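Local coordinates for lactate racemase apoprotein (Thermoanaerobacterium thermosaccharolyticum, PDB 2YJG) that interconverts the L- and D-isomers of lactate with the help of a nickel-pincer nucleotide cofactor, and is captured here without that cofactor, at residues R21-R27 with S410-P416; S71-R75 with H108-T112; C201-K206 with I345-R350. All blocks are in the same frame, centred on the assembly; numbering follows the deposited sequence.

How the interactions relate
Interactions 1 and 3 each join a segment of the N-terminal half of the chain to one of the C-terminal half, at separate places, whereas interaction 2 lies wholly in the N-terminal half. Interaction 1 pairs the edge strand 22-25 with strand 412-415 of the parallel six-stranded sheet and closes a loop of 382 residues. Nested within that loop, interaction 2 comes first, between loops that follow strands 66-71 and 99-104 of the mixed sheet, and holds predicted cofactor-binding and catalytic residues. Interaction 3 follows, between helix 202-206 and the end of helix 338-346. The three do not touch: their nearest atoms are about 15 to 19 Å apart.

Interaction 1 (R21-R27 with S410-P416); sequences RIQGILR and SKINVIP
Arg21 curls back on its bent chain, turning at chi2 and chi3 (-63° and -54°), to set the edge of its guanidinium against the backbone of Ser410. NH2 of Arg21 gives the Ser410 carbonyl O a 3.1 Å bond lying near the guanidinium plane, NE adds a weak second one, and Ile412 CD1 rests over one face of the group. NH1 forms a salt bridge with Glu403. Cut back to alanine, this position would probably leave the Ser410 carbonyl without these two donors and Glu403 without this charge partner. Further along, Ile25 and Val414 lie side by side and point the same way, with Ile25 CG1 4.1 Å from Val414 CB; Ile4 of strand 3-8 packs on both. Ile25 CG2 meets Pro416 CG at 4.0 Å. Arg27 runs extended from CG to NE, and Pro416 CG sits under one face of its guanidinium, off toward the rim and 3.4 Å from Arg27 NH1, the two side chains crossing at about a right angle. The backbones are stitched by Gln23 N to Ile412 O (2.8 Å), Val414 N to Gly24 O (2.9 Å) and Leu26 N to Val414 O (2.7 Å). This is parallel beta pairing: strand 22-25, from near the N-terminus, forms an edge of the six-stranded parallel sheet beside strand 412-415, whose other neighbour is strand 279-283.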
loop_
_atom_site.group_PDB
_atom_site.type_symbol
_atom_site.label_atom_id
_atom_site.label_comp_id
_atom_site.label_asym_id
_atom_site.label_seq_id
_atom_site.Cartn_x
_atom_site.Cartn_y
_atom_site.Cartn_z
ATOM N N ARG A 21 -34.977 41.188 10.787
ATOM C CA ARG A 21 -33.547 41.357 11.094
ATOM C C ARG A 21 -32.561 40.956 9.980
ATOM O O ARG A 21 -31.369 41.206 10.143
ATOM C CB ARG A 21 -33.172 40.579 12.371
ATOM C CG ARG A 21 -33.918 41.022 13.672
ATOM C CD ARG A 21 -33.631 42.467 14.082
ATOM N NE ARG A 21 -32.210 42.766 14.222
ATOM C CZ ARG A 21 -31.452 42.381 15.243
ATOM N NH1 ARG A 21 -31.974 41.667 16.247
ATOM N NH2 ARG A 21 -30.156 42.696 15.251
ATOM N N ILE A 22 -33.044 40.391 8.846
ATOM C CA ILE A 22 -32.185 39.788 7.837
ATOM C C ILE A 22 -32.002 40.685 6.648
ATOM O O ILE A 22 -32.980 41.083 5.991
ATOM C CB ILE A 22 -32.728 38.428 7.371
ATOM C CG1 ILE A 22 -32.781 37.455 8.548
ATOM C CG2 ILE A 22 -31.850 37.818 6.217
ATOM C CD1 ILE A 22 -33.449 36.135 8.233
ATOM N N GLN A 23 -30.755 41.000 6.346
ATOM C CA GLN A 23 -30.448 41.691 5.146
ATOM C C GLN A 23 -30.688 40.698 4.035
ATOM O O GLN A 23 -31.671 40.799 3.250
ATOM C CB GLN A 23 -29.016 42.263 5.171
ATOM C CG GLN A 23 -28.699 43.189 4.024
ATOM C CD GLN A 23 -29.413 44.501 4.080
ATOM O OE1 GLN A 23 -29.237 45.278 5.014
ATOM N NE2 GLN A 23 -30.260 44.768 3.059
ATOM N N GLY A 24 -29.822 39.705 3.965
ATOM C CA GLY A 24 -29.893 38.686 2.965
ATOM C C GLY A 24 -29.344 37.383 3.569
ATOM O O GLY A 24 -28.589 37.412 4.553
ATOM N N ILE A 25 -29.715 36.270 2.963
ATOM C CA ILE A 25 -29.176 34.951 3.345
ATOM C C ILE A 25 -28.392 34.539 2.138
ATOM O O ILE A 25 -28.951 34.282 1.063
ATOM C CB ILE A 25 -30.254 33.911 3.700
ATOM C CG1 ILE A 25 -31.093 34.343 4.908
ATOM C CG2 ILE A 25 -29.622 32.543 3.943
ATOM C CD1 ILE A 25 -32.242 33.274 5.331
ATOM N N LEU A 26 -27.074 34.546 2.255
ATOM C CA LEU A 26 -26.238 34.430 1.044
ATOM C C LEU A 26 -25.687 33.019 0.951
ATOM O O LEU A 26 -24.882 32.626 1.783
ATOM C CB LEU A 26 -25.089 35.402 1.133
ATOM C CG LEU A 26 -25.487 36.828 1.469
ATOM C CD1 LEU A 26 -24.246 37.686 1.564
ATOM C CD2 LEU A 26 -26.457 37.344 0.306
ATOM N N ARG A 27 -26.129 32.292 -0.078
ATOM C CA ARG A 27 -25.752 30.918 -0.281
ATOM C C ARG A 27 -25.266 30.743 -1.677
ATOM O O ARG A 27 -25.802 31.312 -2.623
ATOM C CB ARG A 27 -26.930 29.946 -0.130
ATOM C CG ARG A 27 -27.614 29.933 1.226
ATOM C CD ARG A 27 -28.780 28.913 1.169
ATOM N NE ARG A 27 -29.751 29.075 2.251
ATOM C CZ ARG A 27 -29.709 28.422 3.412
ATOM N NH1 ARG A 27 -28.737 27.535 3.662
ATOM N NH2 ARG A 27 -30.662 28.641 4.330
ATOM N N SER A 410 -30.029 46.009 14.116
ATOM C CA SER A 410 -29.171 46.039 12.932
ATOM C C SER A 410 -29.546 44.941 11.956
ATOM O O SER A 410 -29.659 43.813 12.378
ATOM C CB SER A 410 -27.703 45.866 13.348
ATOM O OG SER A 410 -27.250 46.950 14.159
ATOM N N LYS A 411 -29.735 45.226 10.663
ATOM C CA LYS A 411 -29.949 44.088 9.730
ATOM C C LYS A 411 -28.666 43.234 9.643
ATOM O O LYS A 411 -27.578 43.737 9.807
ATOM C CB LYS A 411 -30.494 44.487 8.346
ATOM C CG LYS A 411 -32.029 44.774 8.341
ATOM C CD LYS A 411 -32.755 44.337 7.081
ATOM C CE LYS A 411 -33.373 45.510 6.336
ATOM N NZ LYS A 411 -34.350 45.247 5.248
ATOM N N ILE A 412 -28.833 41.941 9.396
ATOM C CA ILE A 412 -27.813 40.944 9.582
ATOM C C ILE A 412 -27.675 40.209 8.304
ATOM O O ILE A 412 -28.678 39.752 7.708
ATOM C CB ILE A 412 -28.235 39.883 10.649
ATOM C CG1 ILE A 412 -28.518 40.522 11.997
ATOM C CG2 ILE A 412 -27.176 38.767 10.824
ATOM C CD1 ILE A 412 -29.341 39.600 12.929
ATOM N N ASN A 413 -26.439 40.035 7.869
ATOM C CA ASN A 413 -26.174 39.184 6.751
ATOM C C ASN A 413 -25.981 37.760 7.258
ATOM O O ASN A 413 -25.181 37.555 8.150
ATOM C CB ASN A 413 -24.915 39.650 5.991
ATOM C CG ASN A 413 -25.178 40.721 4.921
ATOM O OD1 ASN A 413 -24.272 41.513 4.576
ATOM N ND2 ASN A 413 -26.357 40.703 4.341
ATOM N N VAL A 414 -26.635 36.763 6.658
ATOM C CA VAL A 414 -26.445 35.338 7.032
ATOM C C VAL A 414 -25.792 34.589 5.919
ATOM O O VAL A 414 -26.323 34.515 4.812
ATOM C CB VAL A 414 -27.804 34.634 7.406
ATOM C CG1 VAL A 414 -27.557 33.149 7.834
ATOM C CG2 VAL A 414 -28.506 35.422 8.543
ATOM N N ILE A 415 -24.611 34.028 6.178
ATOM C CA ILE A 415 -23.889 33.293 5.174
ATOM C C ILE A 415 -23.723 31.897 5.778
ATOM O O ILE A 415 -22.753 31.662 6.514
ATOM C CB ILE A 415 -22.496 33.875 4.937
ATOM C CG1 ILE A 415 -22.562 35.417 4.748
ATOM C CG2 ILE A 415 -21.838 33.148 3.749
ATOM C CD1 ILE A 415 -21.212 36.079 4.362
ATOM N N PRO A 416 -24.662 30.980 5.493
ATOM C CA PRO A 416 -24.644 29.747 6.292
ATOM C C PRO A 416 -23.373 28.901 6.180
ATOM O O PRO A 416 -22.966 28.305 7.173
ATOM C CB PRO A 416 -25.875 28.959 5.828
ATOM C CG PRO A 416 -26.701 29.953 4.931
ATOM C CD PRO A 416 -25.823 31.091 4.577
#

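Interaction 2 (S71-R75 with H108-T112); sequences SDHTR and HRGTT. With SO4 (sulfate ion), chain E.
His108 and Asp72 meet in what is probably the active site of the racemase, between two loops that follow neighbouring parallel strands, 66-71 and 99-104. By similarity, His108 is a proton donor/acceptor, and Asp72, His73, Thr74 and Arg75 bind the nickel-pincer nucleotide. The two side chains cross at about a right angle, yet carboxylate and imidazole are nearly coplanar, 24° apart. ND1 of His108 gives a nearly straight bond (175°) to the syn lone pair of Asp72 OD2, 2.8 Å away, which fixes the rotation of the ring. The other oxygen is held by Thr74, whose OG1 donates to Asp72 OD1 at 2.6 Å, within a type I turn from Asp72 to Arg75. This is consistent with Thr74 as a second-shell residue that steadies the carboxylate. Beside this pair, His73 and Thr111 lie antiparallel alongside each other, His73 ND1 sharing a 2.8 Å hydrogen bond with Thr111 OG1. The NE2 edge of the His73 ring meets a face of the Arg109 guanidinium, the planes 36° apart; NE2 of His73 is 2.9 Å from NH2 of Arg109, at an angle too poor for a hydrogen bond. Arg109 is salt-bridged to Glu115. Arg75 turns to a sulfate, probably from the crystallisation liquor, that also accepts from Gly181 N. NE of Arg75 donates to sulfate O2 at 3.3 Å, with the oxygen in the guanidinium plane.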
loop_
_atom_site.group_PDB
_atom_site.type_symbol
_atom_site.label_atom_id
_atom_site.label_comp_id
_atom_site.label_asym_id
_atom_site.label_seq_id
_atom_site.Cartn_x
_atom_site.Cartn_y
_atom_site.Cartn_z
ATOM N N SER A 71 -2.831 15.030 -5.586
ATOM C CA SER A 71 -2.952 15.598 -4.269
ATOM C C SER A 71 -2.781 14.590 -3.122
ATOM O O SER A 71 -2.880 13.383 -3.267
ATOM C CB SER A 71 -4.270 16.346 -4.113
ATOM O OG SER A 71 -4.314 17.492 -4.961
ATOM N N ASP A 72 -2.562 15.116 -1.939
ATOM C CA ASP A 72 -2.293 14.269 -0.805
ATOM C C ASP A 72 -3.524 13.824 -0.045
ATOM O O ASP A 72 -4.601 14.208 -0.379
ATOM C CB ASP A 72 -1.176 14.812 0.098
ATOM C CG ASP A 72 -1.581 16.012 0.973
ATOM O OD1 ASP A 72 -2.706 16.445 0.985
ATOM O OD2 ASP A 72 -0.709 16.517 1.656
ATOM N N HIS A 73 -3.307 12.927 0.920
ATOM C CA HIS A 73 -4.336 12.405 1.840
ATOM C C HIS A 73 -5.182 13.487 2.524
ATOM O O HIS A 73 -6.309 13.198 2.937
ATOM C CB HIS A 73 -3.675 11.523 2.948
ATOM C CG HIS A 73 -2.668 12.274 3.773
ATOM N ND1 HIS A 73 -1.503 12.785 3.238
ATOM C CD2 HIS A 73 -2.666 12.634 5.078
ATOM C CE1 HIS A 73 -0.831 13.435 4.172
ATOM N NE2 HIS A 73 -1.523 13.371 5.297
ATOM N N THR A 74 -4.661 14.700 2.669
ATOM C CA THR A 74 -5.449 15.800 3.232
ATOM C C THR A 74 -6.441 16.509 2.252
ATOM O O THR A 74 -7.243 17.337 2.684
ATOM C CB THR A 74 -4.560 16.890 3.872
ATOM O OG1 THR A 74 -4.002 17.751 2.871
ATOM C CG2 THR A 74 -3.416 16.275 4.732
ATOM N N ARG A 75 -6.371 16.213 0.947
ATOM C CA ARG A 75 -7.215 16.909 -0.022
ATOM C C ARG A 75 -8.290 15.933 -0.460
ATOM O O ARG A 75 -8.055 14.719 -0.475
ATOM C CB ARG A 75 -6.402 17.406 -1.229
ATOM C CG ARG A 75 -5.197 18.284 -0.883
ATOM C CD ARG A 75 -5.483 19.459 0.040
ATOM N NE ARG A 75 -6.284 20.499 -0.625
ATOM C CZ ARG A 75 -7.421 21.052 -0.158
ATOM N NH1 ARG A 75 -7.972 20.714 1.019
ATOM N NH2 ARG A 75 -8.022 21.983 -0.889
ATOM N N HIS A 108 3.430 19.529 3.940
ATOM C CA HIS A 108 2.969 18.557 4.905
ATOM C C HIS A 108 3.954 17.399 5.089
ATOM O O HIS A 108 4.838 17.118 4.252
ATOM C CB HIS A 108 1.594 17.940 4.538
ATOM C CG HIS A 108 0.513 18.935 4.268
ATOM N ND1 HIS A 108 -0.465 18.715 3.318
ATOM C CD2 HIS A 108 0.255 20.153 4.800
ATOM C CE1 HIS A 108 -1.259 19.769 3.259
ATOM N NE2 HIS A 108 -0.857 20.647 4.161
ATOM N N ARG A 109 3.753 16.699 6.186
ATOM C CA ARG A 109 4.445 15.451 6.397
ATOM C C ARG A 109 3.967 14.433 5.351
ATOM O O ARG A 109 2.826 14.482 4.879
ATOM C CB ARG A 109 4.161 14.927 7.790
ATOM C CG ARG A 109 2.688 14.846 8.074
ATOM C CD ARG A 109 2.283 13.496 8.577
ATOM N NE ARG A 109 0.818 13.452 8.665
ATOM C CZ ARG A 109 0.014 12.712 7.905
ATOM N NH1 ARG A 109 0.506 11.885 6.980
ATOM N NH2 ARG A 109 -1.294 12.792 8.106
ATOM N N GLY A 110 4.848 13.513 5.009
ATOM C CA GLY A 110 4.553 12.511 4.013
ATOM C C GLY A 110 3.320 11.681 4.296
ATOM O O GLY A 110 3.029 11.357 5.430
ATOM N N THR A 111 2.583 11.362 3.247
ATOM C CA THR A 111 1.440 10.488 3.327
ATOM C C THR A 111 1.921 9.082 3.715
ATOM O O THR A 111 2.901 8.574 3.150
ATOM C CB THR A 111 0.756 10.371 1.961
ATOM O OG1 THR A 111 0.419 11.678 1.480
ATOM C CG2 THR A 111 -0.467 9.526 2.075
ATOM N N THR A 112 1.216 8.453 4.653
ATOM C CA THR A 112 1.554 7.108 5.053
ATOM C C THR A 112 0.887 6.076 4.137
ATOM O O THR A 112 0.009 6.414 3.398
ATOM C CB THR A 112 1.120 6.820 6.446
ATOM O OG1 THR A 112 1.761 5.603 6.822
ATOM C CG2 THR A 112 -0.373 6.647 6.531
HETATM S S SO4 E . -4.468 22.446 -3.802
HETATM O O1 SO4 E . -3.494 22.005 -4.801
HETATM O O2 SO4 E . -5.464 21.356 -3.672
HETATM O O3 SO4 E . -3.907 22.745 -2.454
HETATM O O4 SO4 E . -4.992 23.645 -4.363
#

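Interaction 3 (C201-K206 with I345-R350); sequences CSEFIK and ILSRGR
Cys201 and Ser202, at the start of helix 202-206, come close to the chain leaving helix 338-346, with CA-CA distances of 5.2 Å for Cys201-Arg350 and 5.4 Å for Ser202-Leu346. Cys201 is the N-cap: SG, lying between its backbone N and carbonyl carbon (chi1 72°), accepts from Phe204 N. Ser202 makes the direct hydrogen bond across the segments. Its hydroxyl OG donates to Arg348 O at 2.8 Å, in the carbonyl plane, while its CB sits 3.3 Å from Ile345 O. Three waters extend this joint: one links Ser202 N to Gly349 O, another bridges Ser202 OG and Leu346 O, and the third joins Glu203 N to Arg348 O. Farther round the helix, Glu203 extends its carboxylate over one face of the Arg350 guanidinium, the planes 51° apart. OE1 of Glu203 is 2.8 Å from NH1 of Arg350, a salt bridge by charge alone, since no N-H points at the oxygen. The edge of the same guanidinium faces Phe204, NH2 of Arg350 lying 3.6 Å from Phe204 CE1 with the planes nearly perpendicular at 84°. Lys206 crosses Leu346 at about a right angle, its CB and CD each 4.1 Å from Leu346 CD2. The helix start, immediately after the predicted nickel ligand His200, is therefore joined to segment 345-350 by hydrogen bonds of serine and backbone groups, directly or through water, and by the packing of Arg350, whose ion pair is likely to be less directional than a hydrogen-bonded one.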
loop_
_atom_site.group_PDB
_atom_site.type_symbol
_atom_site.label_atom_id
_atom_site.label_comp_id
_atom_site.label_asym_id
_atom_site.label_seq_id
_atom_site.Cartn_x
_atom_site.Cartn_y
_atom_site.Cartn_z
ATOM N N CYS A 201 4.661 34.913 2.107
ATOM C CA CYS A 201 5.291 36.063 2.770
ATOM C C CYS A 201 4.319 37.186 3.092
ATOM O O CYS A 201 3.320 37.383 2.398
ATOM C CB CYS A 201 6.482 36.618 1.958
ATOM S SG CYS A 201 6.116 37.472 0.511
ATOM N N SER A 202 4.638 37.938 4.135
ATOM C CA SER A 202 3.767 39.037 4.581
ATOM C C SER A 202 3.449 40.080 3.477
ATOM O O SER A 202 2.337 40.609 3.434
ATOM C CB SER A 202 4.314 39.759 5.781
ATOM O OG SER A 202 5.490 40.446 5.411
ATOM N N GLU A 203 4.413 40.329 2.591
ATOM C CA GLU A 203 4.216 41.270 1.494
ATOM C C GLU A 203 3.141 40.792 0.534
ATOM O O GLU A 203 2.302 41.577 0.046
ATOM C CB GLU A 203 5.511 41.434 0.695
ATOM C CG GLU A 203 5.425 42.567 -0.266
ATOM C CD GLU A 203 6.806 42.984 -0.780
ATOM O OE1 GLU A 203 7.833 42.440 -0.296
ATOM O OE2 GLU A 203 6.833 43.813 -1.705
ATOM N N PHE A 204 3.171 39.497 0.253
ATOM C CA PHE A 204 2.169 38.867 -0.630
ATOM C C PHE A 204 0.810 38.877 0.053
ATOM O O PHE A 204 -0.215 39.286 -0.510
ATOM C CB PHE A 204 2.580 37.444 -0.918
ATOM C CG PHE A 204 3.567 37.300 -2.076
ATOM C CD1 PHE A 204 4.203 38.382 -2.649
ATOM C CD2 PHE A 204 3.863 36.033 -2.553
ATOM C CE1 PHE A 204 5.053 38.228 -3.714
ATOM C CE2 PHE A 204 4.669 35.870 -3.643
ATOM C CZ PHE A 204 5.280 36.975 -4.232
ATOM N N ILE A 205 0.794 38.455 1.314
ATOM C CA ILE A 205 -0.511 38.339 2.011
ATOM C C ILE A 205 -1.210 39.717 2.176
ATOM O O ILE A 205 -2.431 39.823 2.208
ATOM C CB ILE A 205 -0.331 37.605 3.320
ATOM C CG1 ILE A 205 0.096 36.157 3.072
ATOM C CG2 ILE A 205 -1.611 37.652 4.185
ATOM C CD1 ILE A 205 -0.968 35.213 2.461
ATOM N N LYS A 206 -0.427 40.760 2.318
ATOM C CA LYS A 206 -0.946 42.119 2.454
ATOM C C LYS A 206 -1.486 42.700 1.177
ATOM O O LYS A 206 -2.250 43.695 1.192
ATOM C CB LYS A 206 0.124 43.067 3.039
ATOM C CG LYS A 206 -0.266 44.544 3.106
ATOM C CD LYS A 206 -0.945 44.994 4.403
ATOM C CE LYS A 206 -0.757 46.513 4.680
ATOM N NZ LYS A 206 -1.337 47.033 5.988
ATOM N N ILE A 345 4.072 41.006 12.060
ATOM C CA ILE A 345 4.168 40.156 10.903
ATOM C C ILE A 345 4.629 40.905 9.616
ATOM O O ILE A 345 5.398 40.380 8.783
ATOM C CB ILE A 345 2.877 39.325 10.700
ATOM C CG1 ILE A 345 2.733 38.325 11.858
ATOM C CG2 ILE A 345 3.010 38.580 9.367
ATOM C CD1 ILE A 345 1.299 37.609 11.973
ATOM N N LEU A 346 4.141 42.112 9.439
ATOM C CA LEU A 346 4.546 42.914 8.314
ATOM C C LEU A 346 6.032 43.274 8.377
ATOM O O LEU A 346 6.589 43.604 7.344
ATOM C CB LEU A 346 3.763 44.229 8.250
ATOM C CG LEU A 346 2.300 44.100 7.808
ATOM C CD1 LEU A 346 1.606 45.459 7.794
ATOM C CD2 LEU A 346 2.267 43.439 6.475
ATOM N N SER A 347 6.642 43.232 9.570
ATOM C CA SER A 347 8.099 43.484 9.690
ATOM C C SER A 347 8.924 42.313 9.123
ATOM O O SER A 347 10.133 42.421 9.027
ATOM C CB SER A 347 8.498 43.761 11.138
ATOM O OG SER A 347 8.625 42.574 11.886
ATOM N N ARG A 348 8.273 41.227 8.700
ATOM C CA ARG A 348 8.973 40.026 8.256
ATOM C C ARG A 348 9.165 40.030 6.755
ATOM O O ARG A 348 8.204 40.171 5.997
ATOM C CB ARG A 348 8.234 38.749 8.766
ATOM C CG ARG A 348 8.033 38.710 10.273
ATOM C CD ARG A 348 7.545 37.416 10.796
ATOM N NE ARG A 348 8.602 36.402 10.673
ATOM C CZ ARG A 348 9.643 36.296 11.482
ATOM N NH1 ARG A 348 9.718 37.079 12.525
ATOM N NH2 ARG A 348 10.604 35.398 11.231
ATOM N N GLY A 349 10.430 39.916 6.301
ATOM C CA GLY A 349 10.734 39.899 4.896
ATOM C C GLY A 349 10.341 38.622 4.158
ATOM O O GLY A 349 9.849 37.623 4.783
ATOM N N ARG A 350 10.651 38.615 2.862
ATOM C CA ARG A 350 10.210 37.533 1.970
ATOM C C ARG A 350 10.818 36.176 2.365
ATOM O O ARG A 350 10.131 35.127 2.246
ATOM C CB ARG A 350 10.601 37.799 0.512
ATOM C CG ARG A 350 9.881 38.955 -0.160
ATOM C CD ARG A 350 10.129 38.884 -1.669
ATOM N NE ARG A 350 8.962 39.270 -2.444
ATOM C CZ ARG A 350 8.671 40.512 -2.797
ATOM N NH1 ARG A 350 9.460 41.520 -2.429
ATOM N NH2 ARG A 350 7.579 40.755 -3.518
HETATM O O HOH W 1 7.143 37.025 5.438
HETATM O O HOH W 2 5.632 43.021 4.771
HETATM O O HOH W 3 7.347 39.818 3.083
#